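Side-chain contacts in tetratricopeptide repeat domain protein (Salinibacter ruber, PDB 3MA5), which is of unknown function; this piece of a longer protein holds two predicted tetratricopeptide repeats, a helical scaffold that in this family commonly binds other proteins: residues Q15-K19 / H20-S24; D6-T9 / R10-A14; K49-E52 / R53-R56. All coordinates share one frame; numbering follows the deposited sequence.

Contact 1 of 3, residues Q15-K19 / H20-S24; sequences QEHLK and HDNAS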
loop_
_atom_site.group_PDB
_atom_site.type_symbol
_atom_site.label_atom_id
_atom_site.label_comp_id
_atom_site.label_asym_id
_atom_site.label_seq_id
_atom_site.Cartn_x
_atom_site.Cartn_y
_atom_site.Cartn_z
ATOM N N GLN A 15 -0.557 5.305 9.317
ATOM C CA GLN A 15 -1.307 6.345 8.631
ATOM C C GLN A 15 -1.183 7.744 9.201
ATOM O O GLN A 15 -1.211 8.725 8.460
ATOM C CB GLN A 15 -2.769 5.949 8.607
ATOM C CG GLN A 15 -3.126 4.983 7.503
ATOM C CD GLN A 15 -3.668 5.708 6.293
ATOM O OE1 GLN A 15 -2.914 6.119 5.412
ATOM N NE2 GLN A 15 -4.986 5.898 6.260
ATOM N N GLU A 16 -1.070 7.847 10.515
ATOM C CA GLU A 16 -0.935 9.158 11.126
ATOM C C GLU A 16 0.457 9.670 10.770
ATOM O O GLU A 16 0.617 10.832 10.379
ATOM C CB GLU A 16 -1.117 9.078 12.650
ATOM C CG GLU A 16 -2.512 8.703 13.178
ATOM C CD GLU A 16 -3.619 9.637 12.697
ATOM O OE1 GLU A 16 -3.312 10.686 12.079
ATOM O OE2 GLU A 16 -4.805 9.310 12.943
ATOM N N HIS A 17 1.458 8.799 10.897
ATOM C CA HIS A 17 2.837 9.146 10.542
ATOM C C HIS A 17 2.843 9.814 9.171
ATOM O O HIS A 17 3.227 10.971 9.033
ATOM C CB HIS A 17 3.702 7.893 10.494
ATOM C CG HIS A 17 4.083 7.381 11.841
ATOM N ND1 HIS A 17 4.720 8.165 12.778
ATOM C CD2 HIS A 17 3.938 6.159 12.412
ATOM C CE1 HIS A 17 4.951 7.452 13.867
ATOM N NE2 HIS A 17 4.485 6.230 13.667
ATOM N N LEU A 18 2.416 9.063 8.163
ATOM C CA LEU A 18 2.313 9.574 6.810
ATOM C C LEU A 18 1.880 11.044 6.772
ATOM O O LEU A 18 2.453 11.840 6.026
ATOM C CB LEU A 18 1.290 8.756 6.034
ATOM C CG LEU A 18 1.793 7.622 5.163
ATOM C CD1 LEU A 18 0.626 7.062 4.361
ATOM C CD2 LEU A 18 2.867 8.146 4.236
ATOM N N LYS A 19 0.857 11.378 7.561
ATOM C CA LYS A 19 0.301 12.735 7.640
ATOM C C LYS A 19 1.261 13.739 8.254
ATOM O O LYS A 19 1.328 14.902 7.827
ATOM C CB LYS A 19 -0.991 12.733 8.460
ATOM C CG LYS A 19 -2.145 12.027 7.780
ATOM C CD LYS A 19 -3.341 11.915 8.711
ATOM C CE LYS A 19 -4.520 11.223 8.021
ATOM N NZ LYS A 19 -5.549 10.795 9.019
ATOM N N HIS A 20 1.984 13.281 9.271
ATOM C CA HIS A 20 2.956 14.111 9.949
ATOM C C HIS A 20 4.319 14.001 9.254
ATOM O O HIS A 20 5.362 14.162 9.889
ATOM C CB HIS A 20 3.072 13.685 11.417
ATOM C CG HIS A 20 1.888 14.068 12.254
ATOM N ND1 HIS A 20 0.605 13.640 11.974
ATOM C CD2 HIS A 20 1.785 14.872 13.340
ATOM C CE1 HIS A 20 -0.235 14.169 12.846
ATOM N NE2 HIS A 20 0.455 14.921 13.685
ATOM N N ASP A 21 4.309 13.712 7.955
ATOM C CA ASP A 21 5.543 13.599 7.172
ATOM C C ASP A 21 6.641 12.634 7.680
ATOM O O ASP A 21 7.825 12.831 7.402
ATOM C CB ASP A 21 6.132 14.994 6.984
ATOM C CG ASP A 21 5.156 15.951 6.333
ATOM O OD1 ASP A 21 4.969 17.060 6.876
ATOM O OD2 ASP A 21 4.582 15.600 5.277
ATOM N N ASN A 22 6.243 11.595 8.411
ATOM C CA ASN A 22 7.174 10.598 8.926
ATOM C C ASN A 22 7.080 9.346 8.061
ATOM O O ASN A 22 6.647 8.285 8.516
ATOM C CB ASN A 22 6.812 10.242 10.353
ATOM C CG ASN A 22 7.007 11.392 11.289
ATOM O OD1 ASN A 22 6.530 12.499 11.039
ATOM N ND2 ASN A 22 7.713 11.142 12.390
ATOM N N ALA A 23 7.512 9.482 6.814
ATOM C CA ALA A 23 7.449 8.405 5.847
ATOM C C ALA A 23 8.289 7.173 6.149
ATOM O O ALA A 23 7.889 6.048 5.837
ATOM C CB ALA A 23 7.817 8.947 4.495
ATOM N N SER A 24 9.463 7.365 6.731
ATOM C CA SER A 24 10.304 6.221 7.004
ATOM C C SER A 24 9.628 5.272 7.984
ATOM O O SER A 24 9.700 4.054 7.819
ATOM C CB SER A 24 11.658 6.684 7.527
ATOM O OG SER A 24 12.322 5.628 8.200
#
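Glu16 O takes two hydrogen bonds from one residue, His20. The backbone N of His20 lies 3.0 Å from Glu16 O and comes in the carbonyl plane. The ring nitrogen ND1 of His20 lies 3.2 Å from the same Glu16 O, but well above that plane. Both bonds are somewhat bent, and Glu16 O lies a little out of the plane of the imidazole. The first torsion of His20 makes the ring bond possible: CG stands anti to the carbonyl carbon (chi1 -72°), which keeps the ring beside its own backbone N and over the last turn of helix 7-19. The bond from ND1 to Glu16 O restrains the rotation of the imidazole, while the backbone N-H shares that oxygen. ND1 must carry a hydrogen here, and the carbonyl end of the helix, with Glu16 OE1 4.9 Å from His20 ND1, would tend to favour a protonated ring.

The chain then leaves the helix through a Schellman motif. Asp21 is its C-prime residue, with a positive phi of 54°. Asn22 N bonds to His17 O at 3.1 Å, almost straight at 172°. Asp21 N bonds to Leu18 O at 3.3 Å, from above the carbonyl plane. The same turn brings the His17 side chain against Asn22. ND1 of His17 lies 3.8 Å from Asn22 CB, and His17 CB lies 3.6 Å from Asn22 O. One turn of helix holds a long salt bridge, Lys19 NZ to Glu16 OE1 at 3.8 Å.

This is the turn between the two helices of the first predicted repeat. Leu18 faces inward, onto Ala26 and Phe30 of helix 23-36 and onto Leu50 of helix 42-53. His17 lies against Arg25 and Leu29 of helix 23-36, and Ala23 also touches Leu50.

Contact 2 of 3, residues D6-T9 / R10-A14; sequences DPFT and RYALA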
loop_
_atom_site.group_PDB
_atom_site.type_symbol
_atom_site.label_atom_id
_atom_site.label_comp_id
_atom_site.label_asym_id
_atom_site.label_seq_id
_atom_site.Cartn_x
_atom_site.Cartn_y
_atom_site.Cartn_z
ATOM N N ASP A 6 -2.261 -4.957 16.522
ATOM C CA ASP A 6 -3.436 -5.317 15.728
ATOM C C ASP A 6 -3.411 -4.679 14.333
ATOM O O ASP A 6 -3.104 -3.492 14.191
ATOM C CB ASP A 6 -4.695 -4.881 16.479
ATOM C CG ASP A 6 -5.961 -5.240 15.746
ATOM O OD1 ASP A 6 -6.134 -6.436 15.421
ATOM O OD2 ASP A 6 -6.782 -4.326 15.502
ATOM N N PRO A 7 -3.737 -5.459 13.285
ATOM C CA PRO A 7 -3.750 -4.972 11.903
ATOM C C PRO A 7 -4.229 -3.532 11.763
ATOM O O PRO A 7 -3.459 -2.657 11.357
ATOM C CB PRO A 7 -4.660 -5.962 11.207
ATOM C CG PRO A 7 -4.283 -7.233 11.862
ATOM C CD PRO A 7 -4.132 -6.876 13.337
ATOM N N PHE A 8 -5.486 -3.264 12.103
ATOM C CA PHE A 8 -5.955 -1.896 11.977
ATOM C C PHE A 8 -5.178 -0.942 12.877
ATOM O O PHE A 8 -4.828 0.156 12.464
ATOM C CB PHE A 8 -7.444 -1.754 12.302
ATOM C CG PHE A 8 -7.926 -0.316 12.271
ATOM C CD1 PHE A 8 -8.094 0.359 11.058
ATOM C CD2 PHE A 8 -8.103 0.396 13.455
ATOM C CE1 PHE A 8 -8.426 1.717 11.028
ATOM C CE2 PHE A 8 -8.432 1.747 13.434
ATOM C CZ PHE A 8 -8.589 2.413 12.219
ATOM N N THR A 9 -4.907 -1.343 14.110
ATOM C CA THR A 9 -4.204 -0.440 15.006
ATOM C C THR A 9 -2.935 0.116 14.360
ATOM O O THR A 9 -2.812 1.330 14.192
ATOM C CB THR A 9 -3.896 -1.127 16.363
ATOM O OG1 THR A 9 -5.122 -1.314 17.087
ATOM C CG2 THR A 9 -2.947 -0.284 17.204
ATOM N N ARG A 10 -2.003 -0.755 13.976
ATOM C CA ARG A 10 -0.775 -0.273 13.350
ATOM C C ARG A 10 -1.004 0.303 11.960
ATOM O O ARG A 10 -0.264 1.175 11.519
ATOM C CB ARG A 10 0.318 -1.356 13.316
ATOM C CG ARG A 10 -0.153 -2.786 13.326
ATOM C CD ARG A 10 0.834 -3.626 14.115
ATOM N NE ARG A 10 1.616 -4.503 13.259
ATOM C CZ ARG A 10 1.130 -5.583 12.665
ATOM N NH1 ARG A 10 -0.145 -5.918 12.839
ATOM N NH2 ARG A 10 1.914 -6.327 11.896
ATOM N N TYR A 11 -2.015 -0.179 11.255
ATOM C CA TYR A 11 -2.305 0.399 9.950
ATOM C C TYR A 11 -2.594 1.904 10.178
ATOM O O TYR A 11 -1.929 2.775 9.608
ATOM C CB TYR A 11 -3.526 -0.280 9.325
ATOM C CG TYR A 11 -4.078 0.455 8.131
ATOM C CD1 TYR A 11 -3.644 0.161 6.840
ATOM C CD2 TYR A 11 -5.015 1.468 8.295
ATOM C CE1 TYR A 11 -4.136 0.852 5.738
ATOM C CE2 TYR A 11 -5.511 2.173 7.204
ATOM C CZ TYR A 11 -5.065 1.858 5.927
ATOM O OH TYR A 11 -5.555 2.538 4.839
ATOM N N ALA A 12 -3.586 2.197 11.019
ATOM C CA ALA A 12 -3.952 3.575 11.331
ATOM C C ALA A 12 -2.722 4.294 11.881
ATOM O O ALA A 12 -2.494 5.471 11.594
ATOM C CB ALA A 12 -5.097 3.606 12.354
ATOM N N LEU A 13 -1.941 3.574 12.674
ATOM C CA LEU A 13 -0.714 4.107 13.249
ATOM C C LEU A 13 0.126 4.635 12.087
ATOM O O LEU A 13 0.386 5.836 11.981
ATOM C CB LEU A 13 0.039 2.978 13.950
ATOM C CG LEU A 13 1.185 3.212 14.935
ATOM C CD1 LEU A 13 1.757 4.601 14.787
ATOM C CD2 LEU A 13 0.648 2.996 16.334
ATOM N N ALA A 14 0.532 3.713 11.215
ATOM C CA ALA A 14 1.331 4.013 10.031
ATOM C C ALA A 14 0.762 5.188 9.266
ATOM O O ALA A 14 1.490 5.957 8.652
ATOM C CB ALA A 14 1.365 2.806 9.124
#
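The first turns of helix 7-19, where the first predicted tetratricopeptide repeat begins, bring Phe8 onto Ala12 and Arg10 back onto Asp6 and Pro7. Asp6 holds the N-cap position. Its carbonyl O accepts Arg10 N at 3.0 Å, and Phe8 O accepts Ala12 N at 2.8 Å.

The Phe8 ring is turned along the helix, with CG anti to the backbone N (chi1 176°). One face then receives the methyl of Ala12. This is a CH-pi contact: Ala12 CB is 4.1 Å from the ring centroid, displaced toward the rim, and 3.7 Å from Phe8 CZ.

Arg10 bends at chi2 and chi3 and folds back toward the start of the helix. Its CG lies 3.2 Å from Asp6 O. Its NH1 reaches to 3.6 Å from Pro7 N, so the backbone of Asp6 and Pro7 meets the guanidinium at its edge. NH2 of Arg10 is hydrogen-bonded to Thr36 OG1, and weak, long ion pairs run to Glu32 and Asp37. With a methionine here, Thr36 OG1 would probably lose this donor and the two acids the positive charge beside them.

The contact thus splits by chemistry. The side chains of Phe8 and Ala12 meet through carbon alone, whereas Arg10 spends its polar end on residues of the last turn of helix 23-36 and just after it.

Contact 3 of 3, residues K49-E52 / R53-R56; sequences KLYE and RLDR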
loop_
_atom_site.group_PDB
_atom_site.type_symbol
_atom_site.label_atom_id
_atom_site.label_comp_id
_atom_site.label_asym_id
_atom_site.label_seq_id
_atom_site.Cartn_x
_atom_site.Cartn_y
_atom_site.Cartn_z
ATOM N N LYS A 49 2.139 3.858 -2.963
ATOM C CA LYS A 49 2.165 5.295 -3.176
ATOM C C LYS A 49 3.402 5.847 -2.486
ATOM O O LYS A 49 3.910 6.898 -2.853
ATOM C CB LYS A 49 0.886 5.929 -2.623
ATOM C CG LYS A 49 -0.311 5.831 -3.552
ATOM C CD LYS A 49 -0.311 6.986 -4.555
ATOM C CE LYS A 49 -1.147 6.699 -5.795
ATOM N NZ LYS A 49 -1.226 7.901 -6.673
ATOM N N LEU A 50 3.898 5.111 -1.498
ATOM C CA LEU A 50 5.075 5.517 -0.751
ATOM C C LEU A 50 6.318 5.130 -1.504
ATOM O O LEU A 50 7.309 5.870 -1.517
ATOM C CB LEU A 50 5.094 4.841 0.608
ATOM C CG LEU A 50 5.997 5.429 1.696
ATOM C CD1 LEU A 50 5.749 6.933 1.817
ATOM C CD2 LEU A 50 5.702 4.750 3.019
ATOM N N TYR A 51 6.275 3.956 -2.125
ATOM C CA TYR A 51 7.414 3.487 -2.895
ATOM C C TYR A 51 7.676 4.441 -4.032
ATOM O O TYR A 51 8.822 4.713 -4.367
ATOM C CB TYR A 51 7.158 2.103 -3.461
ATOM C CG TYR A 51 7.495 0.998 -2.507
ATOM C CD1 TYR A 51 8.480 1.162 -1.533
ATOM C CD2 TYR A 51 6.845 -0.223 -2.587
ATOM C CE1 TYR A 51 8.792 0.133 -0.656
ATOM C CE2 TYR A 51 7.149 -1.255 -1.720
ATOM C CZ TYR A 51 8.115 -1.077 -0.762
ATOM O OH TYR A 51 8.358 -2.105 0.111
ATOM N N GLU A 52 6.600 4.941 -4.625
ATOM C CA GLU A 52 6.726 5.865 -5.729
ATOM C C GLU A 52 7.452 7.113 -5.256
ATOM O O GLU A 52 8.390 7.562 -5.903
ATOM C CB GLU A 52 5.346 6.223 -6.303
ATOM C CG GLU A 52 4.712 5.133 -7.165
ATOM C CD GLU A 52 3.488 5.635 -7.888
ATOM O OE1 GLU A 52 2.369 5.108 -7.664
ATOM O OE2 GLU A 52 3.666 6.578 -8.684
ATOM N N ARG A 53 7.034 7.658 -4.117
ATOM C CA ARG A 53 7.665 8.860 -3.564
ATOM C C ARG A 53 9.127 8.600 -3.271
ATOM O O ARG A 53 9.956 9.497 -3.362
ATOM C CB ARG A 53 6.969 9.293 -2.271
ATOM C CG ARG A 53 5.502 9.636 -2.452
ATOM C CD ARG A 53 4.854 10.021 -1.135
ATOM N NE ARG A 53 5.265 11.350 -0.691
ATOM C CZ ARG A 53 5.020 11.836 0.518
ATOM N NH1 ARG A 53 4.368 11.100 1.407
ATOM N NH2 ARG A 53 5.428 13.052 0.835
ATOM N N LEU A 54 9.421 7.356 -2.917
ATOM C CA LEU A 54 10.766 6.916 -2.593
ATOM C C LEU A 54 11.583 6.599 -3.833
ATOM O O LEU A 54 12.667 6.029 -3.732
ATOM C CB LEU A 54 10.685 5.671 -1.710
ATOM C CG LEU A 54 10.222 5.963 -0.285
ATOM C CD1 LEU A 54 10.098 4.682 0.551
ATOM C CD2 LEU A 54 11.239 6.914 0.315
ATOM N N ASP A 55 11.050 6.955 -4.996
ATOM C CA ASP A 55 11.693 6.694 -6.278
ATOM C C ASP A 55 11.931 5.203 -6.585
ATOM O O ASP A 55 12.704 4.859 -7.485
ATOM C CB ASP A 55 12.998 7.485 -6.392
ATOM C CG ASP A 55 13.339 7.836 -7.837
ATOM O OD1 ASP A 55 12.400 8.076 -8.642
ATOM O OD2 ASP A 55 14.542 7.884 -8.173
ATOM N N ARG A 56 11.272 4.326 -5.828
ATOM C CA ARG A 56 11.354 2.881 -6.057
ATOM C C ARG A 56 10.032 2.507 -6.716
ATOM O O ARG A 56 9.346 1.591 -6.278
ATOM C CB ARG A 56 11.485 2.100 -4.747
ATOM C CG ARG A 56 12.688 2.439 -3.921
ATOM C CD ARG A 56 12.516 1.913 -2.507
ATOM N NE ARG A 56 12.238 0.483 -2.510
ATOM C CZ ARG A 56 12.141 -0.254 -1.408
ATOM N NH1 ARG A 56 12.297 0.315 -0.223
ATOM N NH2 ARG A 56 11.923 -1.563 -1.487
#
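Tyr51 lies across Arg56, five residues on, where helix 42-53 ends. Its CB starts 3.6 Å from Arg56 O. CG stands anti to the carbonyl carbon (chi1 -86°), which swings the ring toward the turn that follows. CD1 is 4.4 Å from Leu54 CD1, which approaches the ring at its edge. CE1 makes the closest approach, 3.5 Å from Arg56 CZ, and sits over the centre of one guanidinium face. The two planes are 40° apart, so the groups are not stacked flat; the ring meets the guanidinium obliquely, through CE1. At the tip, Tyr51 OH is 3.9 Å from Arg56 NH2, but its hydrogen bond is to Glu31 OE2. Arg56 NH2 in turn forms a salt bridge with Asp59 OD2. Each group is therefore held at its polar end as well as by the contact.

The backbone brings Arg56 round. Asp55, with a positive phi, is the C-prime residue of a Schellman motif. Arg56 N bonds to Tyr51 O at 2.9 Å, and Asp55 N bonds to Glu52 O at 2.9 Å from above the carbonyl plane. One step earlier, Leu54 N bonds to Leu50 O. The side chains of that pair also touch, with Leu50 CG 4.3 Å from Leu54 CD1.

The turn joins helix 42-53 to helix 57-74 within the second predicted repeat. Tyr51 packs on Ala60 and Thr63 of helix 57-74. Glu52 OE1 is hydrogen-bonded to Tyr64 OH of the same helix. Leu50, Tyr51 and Leu54 all meet Leu27 of helix 23-36, and Lys49 and Glu52 reach helix 77-91 at Ala86 and Ala90.

How the contacts relate
Along the chain the order is contact 2, contact 1, contact 3. Contacts 2 and 1 share helix 7-19: contact 2 forms its start, contact 1 its end and the turn into helix 23-36. Their centres are about 13 Å apart. Contact 3 ends helix 42-53 and leads to helix 57-74. Its centre is about 14 Å from that of contact 1, and the two touch: Leu50 packs on Leu18 and Ala23. Contact 2 lies about 20 Å from contact 3, centre to centre, without touching it. Contacts 1 and 3 are thus corresponding turns in two successive predicted repeats, both closed by a Schellman motif, as suits a stack of helical hairpins.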